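Local coordinates for SspB protein (Streptomyces clavuligerus, PDB 6JUF) that probably acts as a metal-dependent DNase in the phosphorothioation-sensing SspABCD-SspE defence system that protects bacteria against phages, at residues B[20-25]-B[61-66]; B[26-31]-B[101-106]; B[255-258]-B[263-266]. All blocks are in the same frame, centred on the assembly; numbering follows the deposited sequence.

How the interactions relate
Interactions 1 and 2 sit side by side, their centres about 11 Å apart, because both draw on helix 24-34: the approach to this helix and its first two residues belong to 20-25, and its middle belongs to 26-31. They touch directly, with Phe20 CB 3.6 Å from Trp26 CH2, and both reach the second subunit. Phe20 also places interaction 1 about 4 Å, side chain to side chain, from Glu18, a magnesium-binding residue whose metal is absent from this chain. Interaction 3 lies across the chain's centre, with centres about 26 Å from interaction 1 and 28 Å from interaction 2, away from the metal site and the second subunit.

Interaction 1 of 3, residues B[20-25]-B[61-66]; sequences FAPRFG and RYWSRA
One hydrogen bond joins the indole of Trp63 to the main chain at Phe20: NE1 donates to Phe20 O at 2.9 Å, with an N-H...O angle of 152°. The oxygen lies at the indole edge, almost in the ring plane, although the donor is tilted 31° from the carbonyl plane. The bond satisfies the polar atom of a buried indole and limits its rotation.

Apolar contact comes from Pro22, whose CG stands 3.6 Å from the centroid of the six-membered ring of Trp63, nearly on the ring normal, a CH-pi contact over the centre of one face. Beside it, Pro22 CD approaches Trp63 CZ2 at 3.7 Å. Here the lead-in to helix 24-34, for which Arg23 is the N-cap, is laid against helix 57-66, so one tryptophan pins a loop by both edge and face. A chi1 of -77°, with CG anti to the carbonyl carbon, swings the indole toward 20-22.

Aromatic packing continues within helix 57-66, where Tyr62 CE2 lies over the opposite indole face, 3.8 Å above the plane and toward the rim. Trp63 also packs on Trp26 and on Leu117 of helix 107-118. Arg23 NH1 makes a salt bridge to Glu105 of the second subunit.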
ATOM      1  N   PHE B  20       1.660  -8.207 -14.124  1.00  9.37           N
ATOM      2  CA  PHE B  20       1.040  -7.382 -13.065  1.00 10.20           C
ATOM      3  C   PHE B  20       1.396  -7.940 -11.672  1.00  8.87           C
ATOM      4  O   PHE B  20       1.077  -9.085 -11.392  1.00  9.01           O
ATOM      5  CB  PHE B  20      -0.476  -7.479 -13.185  1.00 10.78           C
ATOM      6  CG  PHE B  20      -1.041  -6.720 -14.392  1.00 11.66           C
ATOM      7  CD1 PHE B  20      -0.888  -5.340 -14.495  1.00 12.70           C
ATOM      8  CD2 PHE B  20      -1.714  -7.414 -15.400  1.00 11.34           C
ATOM      9  CE1 PHE B  20      -1.439  -4.616 -15.573  1.00 12.15           C
ATOM     10  CE2 PHE B  20      -2.282  -6.711 -16.472  1.00 13.79           C
ATOM     11  CZ  PHE B  20      -2.112  -5.324 -16.558  1.00 12.89           C
ATOM     12  N   ALA B  21       2.057  -7.103 -10.853  1.00  8.87           N
ATOM     13  CA  ALA B  21       2.366  -7.465  -9.458  1.00  7.60           C
ATOM     14  C   ALA B  21       1.107  -7.335  -8.635  1.00  7.78           C
ATOM     15  O   ALA B  21       0.133  -6.737  -9.094  1.00  7.93           O
ATOM     16  CB  ALA B  21       3.499  -6.596  -8.943  1.00  8.33           C
ATOM     17  N   PRO B  22       1.079  -7.913  -7.418  1.00  7.15           N
ATOM     18  CA  PRO B  22      -0.187  -7.891  -6.653  1.00  8.01           C
ATOM     19  C   PRO B  22      -0.646  -6.462  -6.313  1.00  7.85           C
ATOM     20  O   PRO B  22       0.179  -5.578  -6.121  1.00  7.94           O
ATOM     21  CB  PRO B  22       0.168  -8.670  -5.355  1.00  7.81           C
ATOM     22  CG  PRO B  22       1.347  -9.529  -5.757  1.00  8.53           C
ATOM     23  CD  PRO B  22       2.110  -8.740  -6.766  1.00  8.31           C
ATOM     24  N   ARG B  23      -1.933  -6.255  -6.215  1.00  8.22           N
ATOM     25  CA  ARG B  23      -2.501  -5.014  -5.754  1.00  6.73           C
ATOM     26  C   ARG B  23      -3.477  -5.282  -4.617  1.00  8.16           C
ATOM     27  O   ARG B  23      -4.196  -6.298  -4.655  1.00  9.20           O
ATOM     28  CB  ARG B  23      -3.346  -4.391  -6.896  1.00  7.05           C
ATOM     29  CG  ARG B  23      -2.609  -4.218  -8.225  1.00 10.12           C
ATOM     30  CD  ARG B  23      -3.353  -3.268  -9.169  1.00  8.36           C
ATOM     31  NE  ARG B  23      -2.794  -3.414 -10.506  1.00  9.64           N
ATOM     32  CZ  ARG B  23      -3.214  -2.729 -11.556  1.00 11.16           C
ATOM     33  NH1 ARG B  23      -4.260  -1.892 -11.402  1.00 11.38           N
ATOM     34  NH2 ARG B  23      -2.676  -2.936 -12.761  1.00 11.95           N
ATOM     35  N   PHE B  24      -3.513  -4.387  -3.608  1.00  7.32           N
ATOM     36  CA  PHE B  24      -4.440  -4.611  -2.533  1.00  6.42           C
ATOM     37  C   PHE B  24      -5.917  -4.683  -3.027  1.00  7.65           C
ATOM     38  O   PHE B  24      -6.680  -5.559  -2.651  1.00  8.03           O
ATOM     39  CB  PHE B  24      -4.346  -3.519  -1.442  1.00  6.29           C
ATOM     40  CG  PHE B  24      -5.497  -3.548  -0.495  1.00  7.58           C
ATOM     41  CD1 PHE B  24      -5.630  -4.600   0.430  1.00  8.44           C
ATOM     42  CD2 PHE B  24      -6.546  -2.617  -0.601  1.00  9.28           C
ATOM     43  CE1 PHE B  24      -6.766  -4.698   1.241  1.00  9.01           C
ATOM     44  CE2 PHE B  24      -7.649  -2.707   0.251  1.00  9.50           C
ATOM     45  CZ  PHE B  24      -7.765  -3.753   1.162  1.00  8.37           C
ATOM     46  N   GLY B  25      -6.253  -3.683  -3.879  1.00  7.73           N
ATOM     47  CA  GLY B  25      -7.633  -3.601  -4.426  1.00  7.37           C
ATOM     48  C   GLY B  25      -8.047  -4.915  -5.068  1.00  7.98           C
ATOM     49  O   GLY B  25      -9.209  -5.328  -4.938  1.00  9.48           O
ATOM     50  N   ARG B  61      -7.632 -13.134 -10.714  1.00  7.84           N
ATOM     51  CA  ARG B  61      -7.972 -14.507 -10.365  1.00  7.94           C
ATOM     52  C   ARG B  61      -6.734 -15.285  -9.887  1.00  7.91           C
ATOM     53  O   ARG B  61      -6.776 -15.970  -8.835  1.00  8.60           O
ATOM     54  CB  ARG B  61      -8.588 -15.149 -11.616  1.00  8.73           C
ATOM     55  CG  ARG B  61      -8.937 -16.657 -11.498  1.00 10.02           C
ATOM     56  CD  ARG B  61      -9.391 -17.156 -12.869  1.00  8.66           C
ATOM     57  NE  ARG B  61      -9.614 -18.573 -12.846  1.00 14.13           N
ATOM     58  CZ  ARG B  61     -10.183 -19.227 -13.860  1.00 14.55           C
ATOM     59  NH1 ARG B  61     -10.585 -18.521 -14.937  1.00 14.78           N
ATOM     60  NH2 ARG B  61     -10.347 -20.543 -13.790  1.00 16.88           N
ATOM     61  N   TYR B  62      -5.633 -15.167 -10.655  1.00  7.16           N
ATOM     62  CA  TYR B  62      -4.379 -15.838 -10.373  1.00  7.43           C
ATOM     63  C   TYR B  62      -3.866 -15.471  -8.961  1.00  7.67           C
ATOM     64  O   TYR B  62      -3.495 -16.317  -8.176  1.00  9.34           O
ATOM     65  CB  TYR B  62      -3.328 -15.524 -11.469  1.00  7.18           C
ATOM     66  CG  TYR B  62      -1.962 -16.001 -11.017  1.00  8.67           C
ATOM     67  CD1 TYR B  62      -1.561 -17.336 -11.167  1.00 10.41           C
ATOM     68  CD2 TYR B  62      -1.080 -15.080 -10.384  1.00  8.43           C
ATOM     69  CE1 TYR B  62      -0.334 -17.760 -10.668  1.00 10.21           C
ATOM     70  CE2 TYR B  62       0.169 -15.517  -9.912  1.00  8.77           C
ATOM     71  CZ  TYR B  62       0.512 -16.878 -10.062  1.00  9.65           C
ATOM     72  OH  TYR B  62       1.715 -17.312  -9.559  1.00  8.60           O
ATOM     73  N   TRP B  63      -3.877 -14.178  -8.669  1.00  8.02           N
ATOM     74  CA  TRP B  63      -3.286 -13.695  -7.409  1.00  7.62           C
ATOM     75  C   TRP B  63      -4.090 -14.231  -6.245  1.00  7.76           C
ATOM     76  O   TRP B  63      -3.529 -14.601  -5.210  1.00  7.81           O
ATOM     77  CB  TRP B  63      -3.089 -12.186  -7.342  1.00  7.54           C
ATOM     78  CG  TRP B  63      -1.905 -11.749  -8.116  1.00  7.80           C
ATOM     79  CD1 TRP B  63      -1.859 -10.845  -9.167  1.00  8.51           C
ATOM     80  CD2 TRP B  63      -0.513 -12.179  -7.886  1.00  8.08           C
ATOM     81  NE1 TRP B  63      -0.533 -10.709  -9.635  1.00  8.37           N
ATOM     82  CE2 TRP B  63       0.310 -11.479  -8.888  1.00  8.39           C
ATOM     83  CE3 TRP B  63       0.119 -13.022  -6.946  1.00  6.91           C
ATOM     84  CZ2 TRP B  63       1.696 -11.670  -8.971  1.00  9.29           C
ATOM     85  CZ3 TRP B  63       1.520 -13.192  -7.045  1.00  7.76           C
ATOM     86  CH2 TRP B  63       2.271 -12.535  -8.026  1.00  8.76           C
ATOM     87  N   SER B  64      -5.417 -14.258  -6.370  1.00  8.00           N
ATOM     88  CA  SER B  64      -6.219 -14.842  -5.256  1.00  9.09           C
ATOM     89  C   SER B  64      -5.876 -16.320  -5.013  1.00  8.07           C
ATOM     90  O   SER B  64      -5.740 -16.703  -3.848  1.00 10.11           O
ATOM     91  CB  SER B  64      -7.695 -14.767  -5.598  1.00 13.00           C
ATOM     92  OG  SER B  64      -8.120 -13.456  -5.295  1.00 14.94           O
ATOM     93  N   ARG B  65      -5.734 -17.136  -6.081  1.00  9.69           N
ATOM     94  CA  ARG B  65      -5.366 -18.555  -5.954  1.00 10.98           C
ATOM     95  C   ARG B  65      -3.946 -18.656  -5.358  1.00  7.54           C
ATOM     96  O   ARG B  65      -3.674 -19.459  -4.479  1.00  9.29           O
ATOM     97  CB  ARG B  65      -5.449 -19.169  -7.347  1.00 11.31           C
ATOM     98  CG  ARG B  65      -5.493 -20.687  -7.549  1.00 19.44           C
ATOM     99  CD  ARG B  65      -5.925 -20.929  -9.009  1.00 20.94           C
ATOM    100  NE  ARG B  65      -4.906 -20.717 -10.120  1.00 31.82           N
ATOM    101  CZ  ARG B  65      -5.116 -20.138 -11.332  1.00 25.43           C
ATOM    102  NH1 ARG B  65      -6.300 -19.599 -11.657  1.00 23.61           N
ATOM    103  NH2 ARG B  65      -4.146 -20.038 -12.214  1.00 28.46           N
ATOM    104  N   ALA B  66      -3.058 -17.812  -5.881  1.00  7.16           N
ATOM    105  CA  ALA B  66      -1.590 -17.933  -5.525  1.00  6.78           C
ATOM    106  C   ALA B  66      -1.360 -17.585  -4.070  1.00  7.71           C
ATOM    107  O   ALA B  66      -0.491 -18.131  -3.389  1.00  9.56           O
ATOM    108  CB  ALA B  66      -0.770 -16.994  -6.437  1.00  7.87           C
TER

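Interaction 2 of 3, residues B[26-31]-B[101-106]; sequences WLHKAY and DPYLEE
Helix residue His28 faces a type I beta turn that runs from Asp101 to Leu104, and the two backbones stay well apart: the closest CA atoms, those of His28 and Pro102, are 7.5 Å from each other. The turn is closed by Leu104 N donating to Asp101 O at 3.0 Å. Asp101 then fastens the residues that follow. Its OD1 accepts from Glu105 N at 2.8 Å, on the syn side but 22° out of the carboxylate plane, while OD2 uses its syn lone pair for Glu106 N. Both carboxylate oxygens thus hold main-chain N-H groups just ahead of helix 107-118, and OD2 has a further partner in Ser109 OG.

No direct hydrogen bond spans the two segments; the polar link is made by water. His28 brings its imidazole toward the turn by placing CG opposite the main-chain N (chi1 174°), and ND1 meets a water at 2.7 Å that lies at the ring edge, in plane. The same water donates to Pro102 O. A second water lies 3.0 Å from His28 NE2 and bonds weakly to Tyr103 OH. This is a solvent-mediated junction between helix 24-34 and the loop before helix 107-118, set at the subunit interface, where Tyr103 and His28 each meet the other's counterpart on the second subunit.

Within the chain, the two rings meet obliquely, with planes at 41° and His28 CE1 4.1 Å from Tyr103 CE1. Leu104 O is hydrogen-bonded to Ser199 OG of the second subunit.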
ATOM      1  N   TRP B  26      -7.092  -5.594  -5.717  1.00  8.12           N
ATOM      2  CA  TRP B  26      -7.422  -6.884  -6.356  1.00  9.44           C
ATOM      3  C   TRP B  26      -7.724  -7.971  -5.342  1.00  8.88           C
ATOM      4  O   TRP B  26      -8.673  -8.773  -5.542  1.00  8.94           O
ATOM      5  CB  TRP B  26      -6.275  -7.324  -7.238  1.00 10.30           C
ATOM      6  CG  TRP B  26      -6.173  -6.533  -8.512  1.00  9.20           C
ATOM      7  CD1 TRP B  26      -6.915  -5.451  -8.910  1.00  8.87           C
ATOM      8  CD2 TRP B  26      -5.236  -6.817  -9.632  1.00  8.27           C
ATOM      9  NE1 TRP B  26      -6.505  -5.005 -10.187  1.00  9.13           N
ATOM     10  CE2 TRP B  26      -5.474  -5.787 -10.638  1.00 11.81           C
ATOM     11  CE3 TRP B  26      -4.232  -7.744  -9.836  1.00 10.61           C
ATOM     12  CZ2 TRP B  26      -4.804  -5.777 -11.861  1.00 11.34           C
ATOM     13  CZ3 TRP B  26      -3.525  -7.695 -11.054  1.00 12.52           C
ATOM     14  CH2 TRP B  26      -3.789  -6.731 -12.028  1.00 12.41           C
ATOM     15  N   LEU B  27      -6.945  -8.039  -4.242  1.00  7.87           N
ATOM     16  CA  LEU B  27      -7.174  -9.103  -3.247  1.00  8.79           C
ATOM     17  C   LEU B  27      -8.552  -8.849  -2.577  1.00  8.57           C
ATOM     18  O   LEU B  27      -9.338  -9.723  -2.361  1.00 10.07           O
ATOM     19  CB  LEU B  27      -6.089  -9.080  -2.211  1.00  9.17           C
ATOM     20  CG  LEU B  27      -4.695  -9.342  -2.771  1.00  9.18           C
ATOM     21  CD1 LEU B  27      -3.726  -9.357  -1.586  1.00  9.50           C
ATOM     22  CD2 LEU B  27      -4.643 -10.641  -3.631  1.00  9.00           C
ATOM     23  N   HIS B  28      -8.763  -7.593  -2.232  1.00  9.14           N
ATOM     24  CA  HIS B  28      -9.996  -7.193  -1.520  1.00 10.50           C
ATOM     25  C   HIS B  28     -11.285  -7.404  -2.288  1.00 11.13           C
ATOM     26  O   HIS B  28     -12.221  -8.098  -1.803  1.00 12.32           O
ATOM     27  CB  HIS B  28      -9.856  -5.729  -1.082  1.00 10.18           C
ATOM     28  CG  HIS B  28     -11.093  -5.140  -0.456  1.00 13.81           C
ATOM     29  ND1 HIS B  28     -11.455  -5.409   0.826  1.00 13.22           N
ATOM     30  CD2 HIS B  28     -12.025  -4.227  -0.955  1.00 12.85           C
ATOM     31  CE1 HIS B  28     -12.601  -4.709   1.123  1.00 15.25           C
ATOM     32  NE2 HIS B  28     -12.942  -3.969   0.040  1.00 15.54           N
ATOM     33  N   LYS B  29     -11.284  -6.854  -3.499  1.00  9.35           N
ATOM     34  CA  LYS B  29     -12.494  -7.008  -4.375  1.00  8.86           C
ATOM     35  C   LYS B  29     -12.701  -8.442  -4.834  1.00 12.12           C
ATOM     36  O   LYS B  29     -13.859  -8.842  -4.942  1.00 12.86           O
ATOM     37  CB  LYS B  29     -12.412  -6.117  -5.599  1.00 10.02           C
ATOM     38  CG  LYS B  29     -12.520  -4.666  -5.204  1.00 14.38           C
ATOM     39  CD  LYS B  29     -12.651  -3.709  -6.369  1.00 16.93           C
ATOM     40  CE  LYS B  29     -11.348  -3.506  -7.107  1.00 20.00           C
ATOM     41  NZ  LYS B  29     -11.620  -3.121  -8.516  1.00 21.75           N
ATOM     42  N   ALA B  30     -11.627  -9.213  -5.074  1.00 10.60           N
ATOM     43  CA  ALA B  30     -11.797 -10.644  -5.387  1.00 10.61           C
ATOM     44  C   ALA B  30     -12.533 -11.371  -4.231  1.00 10.38           C
ATOM     45  O   ALA B  30     -13.502 -12.099  -4.466  1.00 13.04           O
ATOM     46  CB  ALA B  30     -10.461 -11.296  -5.744  1.00 12.93           C
ATOM     47  N   TYR B  31     -12.095 -11.133  -2.992  1.00 10.58           N
ATOM     48  CA  TYR B  31     -12.720 -11.756  -1.826  1.00 11.68           C
ATOM     49  C   TYR B  31     -14.206 -11.454  -1.767  1.00 13.68           C
ATOM     50  O   TYR B  31     -15.039 -12.316  -1.581  1.00 14.60           O
ATOM     51  CB  TYR B  31     -12.011 -11.344  -0.540  1.00 10.17           C
ATOM     52  CG  TYR B  31     -12.760 -11.914   0.689  1.00  9.45           C
ATOM     53  CD1 TYR B  31     -12.766 -13.245   0.993  1.00 13.56           C
ATOM     54  CD2 TYR B  31     -13.507 -11.040   1.516  1.00 12.79           C
ATOM     55  CE1 TYR B  31     -13.472 -13.773   2.067  1.00 18.02           C
ATOM     56  CE2 TYR B  31     -14.245 -11.580   2.620  1.00 12.13           C
ATOM     57  CZ  TYR B  31     -14.197 -12.926   2.896  1.00 14.32           C
ATOM     58  OH  TYR B  31     -14.874 -13.401   3.970  1.00 18.10           O
ATOM     59  N   ASP B 101      -7.172  -8.422   9.315  1.00  7.63           N
ATOM     60  CA  ASP B 101      -6.587  -7.193   8.818  1.00  8.49           C
ATOM     61  C   ASP B 101      -7.067  -6.928   7.382  1.00 10.26           C
ATOM     62  O   ASP B 101      -6.275  -6.998   6.427  1.00  8.54           O
ATOM     63  CB  ASP B 101      -5.049  -7.310   8.917  1.00  9.25           C
ATOM     64  CG  ASP B 101      -4.303  -6.003   8.613  1.00  9.09           C
ATOM     65  OD1 ASP B 101      -4.913  -4.932   8.521  1.00  9.12           O
ATOM     66  OD2 ASP B 101      -3.040  -6.015   8.503  1.00  7.73           O
ATOM     67  N   PRO B 102      -8.378  -6.605   7.228  1.00  8.43           N
ATOM     68  CA  PRO B 102      -8.990  -6.423   5.909  1.00  9.99           C
ATOM     69  C   PRO B 102      -8.275  -5.388   5.002  1.00  9.13           C
ATOM     70  O   PRO B 102      -8.319  -5.483   3.783  1.00 10.00           O
ATOM     71  CB  PRO B 102     -10.448  -5.978   6.253  1.00  9.04           C
ATOM     72  CG  PRO B 102     -10.378  -5.570   7.703  1.00 10.06           C
ATOM     73  CD  PRO B 102      -9.373  -6.470   8.307  1.00 10.70           C
ATOM     74  N   TYR B 103      -7.677  -4.367   5.586  1.00  8.62           N
ATOM     75  CA  TYR B 103      -7.024  -3.296   4.808  1.00  8.38           C
ATOM     76  C   TYR B 103      -5.520  -3.390   4.832  1.00  8.66           C
ATOM     77  O   TYR B 103      -4.850  -2.410   4.428  1.00  9.13           O
ATOM     78  CB  TYR B 103      -7.562  -1.898   5.228  1.00  7.70           C
ATOM     79  CG  TYR B 103      -9.054  -1.866   4.968  1.00  9.80           C
ATOM     80  CD1 TYR B 103      -9.534  -1.726   3.643  1.00 12.78           C
ATOM     81  CD2 TYR B 103      -9.966  -2.007   6.011  1.00 13.19           C
ATOM     82  CE1 TYR B 103     -10.934  -1.802   3.400  1.00 15.56           C
ATOM     83  CE2 TYR B 103     -11.340  -2.039   5.764  1.00 19.23           C
ATOM     84  CZ  TYR B 103     -11.796  -1.936   4.467  1.00 17.95           C
ATOM     85  OH  TYR B 103     -13.137  -1.890   4.185  1.00 20.65           O
ATOM     86  N   LEU B 104      -4.957  -4.531   5.270  1.00  8.91           N
ATOM     87  CA  LEU B 104      -3.473  -4.745   5.288  1.00  8.41           C
ATOM     88  C   LEU B 104      -2.771  -3.544   5.911  1.00 10.19           C
ATOM     89  O   LEU B 104      -1.785  -2.989   5.365  1.00 10.24           O
ATOM     90  CB  LEU B 104      -2.925  -5.084   3.888  1.00  8.54           C
ATOM     91  CG  LEU B 104      -3.582  -6.304   3.184  1.00  9.76           C
ATOM     92  CD1 LEU B 104      -2.843  -6.546   1.866  1.00 11.43           C
ATOM     93  CD2 LEU B 104      -3.600  -7.572   4.066  1.00 12.08           C
ATOM     94  N   GLU B 105      -3.265  -3.146   7.075  1.00  9.31           N
ATOM     95  CA  GLU B 105      -2.691  -2.020   7.790  1.00  9.01           C
ATOM     96  C   GLU B 105      -1.402  -2.417   8.523  1.00 10.53           C
ATOM     97  O   GLU B 105      -0.608  -1.498   8.881  1.00  8.95           O
ATOM     98  CB  GLU B 105      -3.669  -1.441   8.872  1.00 10.56           C
ATOM     99  CG  GLU B 105      -4.923  -0.928   8.240  1.00 15.38           C
ATOM    100  CD  GLU B 105      -5.984  -0.592   9.276  1.00 19.07           C
ATOM    101  OE1 GLU B 105      -5.610  -0.129  10.397  1.00 14.59           O
ATOM    102  OE2 GLU B 105      -7.197  -0.789   8.958  1.00 22.29           O
ATOM    103  N   GLU B 106      -1.213  -3.704   8.800  1.00  8.19           N
ATOM    104  CA  GLU B 106      -0.036  -4.170   9.536  1.00  9.64           C
ATOM    105  C   GLU B 106       0.936  -4.858   8.588  1.00  8.09           C
ATOM    106  O   GLU B 106       0.564  -5.717   7.800  1.00  9.95           O
ATOM    107  CB  GLU B 106      -0.459  -5.143  10.650  1.00 12.69           C
ATOM    108  CG  GLU B 106      -1.097  -4.406  11.808  1.00 19.16           C
ATOM    109  CD  GLU B 106      -1.322  -5.294  13.009  1.00 26.92           C
ATOM    110  OE1 GLU B 106      -0.528  -6.233  13.264  1.00 24.98           O
ATOM    111  OE2 GLU B 106      -2.333  -5.038  13.704  1.00 37.17           O
TER
HETATM  112  O   HOH W   1     -10.119  -7.041   2.488  1.00 10.96           O
HETATM  113  O   HOH W   2     -14.724  -1.915   1.285  1.00 28.98           O

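Interaction 3 of 3, residues B[255-258]-B[263-266]; sequences ARLA and APGR
Ala263 opens the contact with its methyl group pointed at the end of helix 254-259, where CB lies 3.5 Å from both Arg256 O and Leu257 O. It occupies the N-cap position of helix 264-268, the next short helix after 254-259. On the neighbouring helix 231-243, Tyr241 also touches Ala263. With strand 250-253, helix 272-285 and hairpin 289-302, these elements are consistent with a winged helix carrying 264-268 as an insertion.

Pro264, the first residue of the new helix, has no N-H to offer. Its ring packs instead against the leucine, with CD 4.0 Å from Leu257 CD2 as the two side chains pass at a slant. Leu257 keeps CG anti to the carbonyl carbon (chi1 -68°), which sends its branched end into this apolar layer, extended by Cys238 of helix 231-243 and Leu279 of helix 272-285.

Gly265 provides the direct polar link: its N donates to Leu257 O at 2.9 Å, with an N-H...O angle of 154°. The backbones are very close at this point, the CA atoms of Ala258 and Gly265 being 4.0 Å apart. Gly265 CA also makes a CA-H...O contact with Ala258 O at 3.5 Å.

Arg266 closes the segment through its backbone N, which donates to a water that in turn donates to Leu257 O at 3.2 Å. The guanidinium leads elsewhere, with NH1 hydrogen-bonded to Ala138 O and Phe135 O.

Leu257 O thus receives both a main-chain N-H and a water proton, so N-H groups from the first turn of helix 264-268 serve, directly and through solvent, a carbonyl near the end of helix 254-259.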
ATOM      1  N   ALA B 255      18.488 -25.253  12.739  1.00 15.43           N
ATOM      2  CA  ALA B 255      19.287 -25.262  11.509  1.00 16.55           C
ATOM      3  C   ALA B 255      18.409 -25.473  10.278  1.00 16.34           C
ATOM      4  O   ALA B 255      18.614 -24.792   9.248  1.00 15.50           O
ATOM      5  CB  ALA B 255      20.339 -26.394  11.595  1.00 18.16           C
ATOM      6  N   ARG B 256      17.453 -26.407  10.353  1.00 13.71           N
ATOM      7  CA  ARG B 256      16.497 -26.624   9.244  1.00 14.02           C
ATOM      8  C   ARG B 256      15.579 -25.419   9.059  1.00 14.13           C
ATOM      9  O   ARG B 256      15.329 -24.991   7.919  1.00 15.31           O
ATOM     10  CB  ARG B 256      15.653 -27.858   9.474  1.00 15.99           C
ATOM     11  CG  ARG B 256      16.421 -29.175   9.225  1.00 17.60           C
ATOM     12  CD  ARG B 256      15.537 -30.355   9.573  1.00 18.06           C
ATOM     13  NE  ARG B 256      14.366 -30.362   8.691  1.00 18.76           N
ATOM     14  CZ  ARG B 256      13.221 -30.995   8.924  1.00 23.63           C
ATOM     15  NH1 ARG B 256      13.035 -31.705  10.040  1.00 22.80           N
ATOM     16  NH2 ARG B 256      12.236 -30.900   8.022  1.00 21.44           N
ATOM     17  N   LEU B 257      15.060 -24.870  10.163  1.00 11.35           N
ATOM     18  CA  LEU B 257      14.247 -23.650  10.009  1.00 12.11           C
ATOM     19  C   LEU B 257      14.982 -22.494   9.318  1.00 10.94           C
ATOM     20  O   LEU B 257      14.386 -21.770   8.504  1.00 12.54           O
ATOM     21  CB  LEU B 257      13.668 -23.174  11.346  1.00 11.52           C
ATOM     22  CG  LEU B 257      12.604 -24.087  11.989  1.00 11.34           C
ATOM     23  CD1 LEU B 257      12.398 -23.605  13.430  1.00 11.19           C
ATOM     24  CD2 LEU B 257      11.280 -24.089  11.200  1.00 10.67           C
ATOM     25  N   ALA B 258      16.262 -22.324   9.632  1.00 13.53           N
ATOM     26  CA  ALA B 258      17.077 -21.268   9.081  1.00 11.67           C
ATOM     27  C   ALA B 258      17.519 -21.571   7.659  1.00 14.38           C
ATOM     28  O   ALA B 258      17.715 -20.616   6.918  1.00 16.31           O
ATOM     29  CB  ALA B 258      18.332 -21.092   9.956  1.00 13.13           C
ATOM     30  N   ALA B 263      11.680 -23.211   4.108  1.00 11.91           N
ATOM     31  CA  ALA B 263      11.458 -22.892   5.518  1.00 10.50           C
ATOM     32  C   ALA B 263      11.567 -21.366   5.737  1.00 11.12           C
ATOM     33  O   ALA B 263      11.914 -20.626   4.799  1.00  9.30           O
ATOM     34  CB  ALA B 263      12.429 -23.714   6.396  1.00 12.86           C
ATOM     35  N   PRO B 264      11.279 -20.864   6.931  1.00  9.21           N
ATOM     36  CA  PRO B 264      11.204 -19.432   7.144  1.00  8.97           C
ATOM     37  C   PRO B 264      12.515 -18.665   6.970  1.00  9.68           C
ATOM     38  O   PRO B 264      12.486 -17.481   6.587  1.00  9.07           O
ATOM     39  CB  PRO B 264      10.724 -19.312   8.611  1.00 10.45           C
ATOM     40  CG  PRO B 264       9.930 -20.559   8.792  1.00 10.87           C
ATOM     41  CD  PRO B 264      10.695 -21.626   8.049  1.00 11.49           C
ATOM     42  N   GLY B 265      13.670 -19.306   7.225  1.00 10.09           N
ATOM     43  CA  GLY B 265      14.900 -18.610   7.040  1.00 11.05           C
ATOM     44  C   GLY B 265      15.078 -18.123   5.606  1.00 10.66           C
ATOM     45  O   GLY B 265      15.420 -16.958   5.362  1.00  9.39           O
ATOM     46  N   ARG B 266      14.884 -18.984   4.645  1.00 10.58           N
ATOM     47  CA  ARG B 266      14.996 -18.596   3.231  1.00 10.86           C
ATOM     48  C   ARG B 266      13.782 -17.785   2.762  1.00 10.21           C
ATOM     49  O   ARG B 266      13.930 -16.982   1.834  1.00 10.65           O
ATOM     50  CB  ARG B 266      15.202 -19.819   2.341  1.00 12.93           C
ATOM     51  CG  ARG B 266      16.667 -20.253   2.203  1.00 15.91           C
ATOM     52  CD  ARG B 266      17.002 -19.908   0.743  1.00 23.03           C
ATOM     53  NE  ARG B 266      18.065 -20.749   0.345  1.00 23.20           N
ATOM     54  CZ  ARG B 266      18.499 -20.892  -0.860  1.00 15.77           C
ATOM     55  NH1 ARG B 266      17.972 -20.176  -1.892  1.00 12.58           N
ATOM     56  NH2 ARG B 266      19.514 -21.691  -1.000  1.00 20.80           N
TER
HETATM   57  O   HOH W   3      15.005 -21.805   5.320  1.00 14.93           O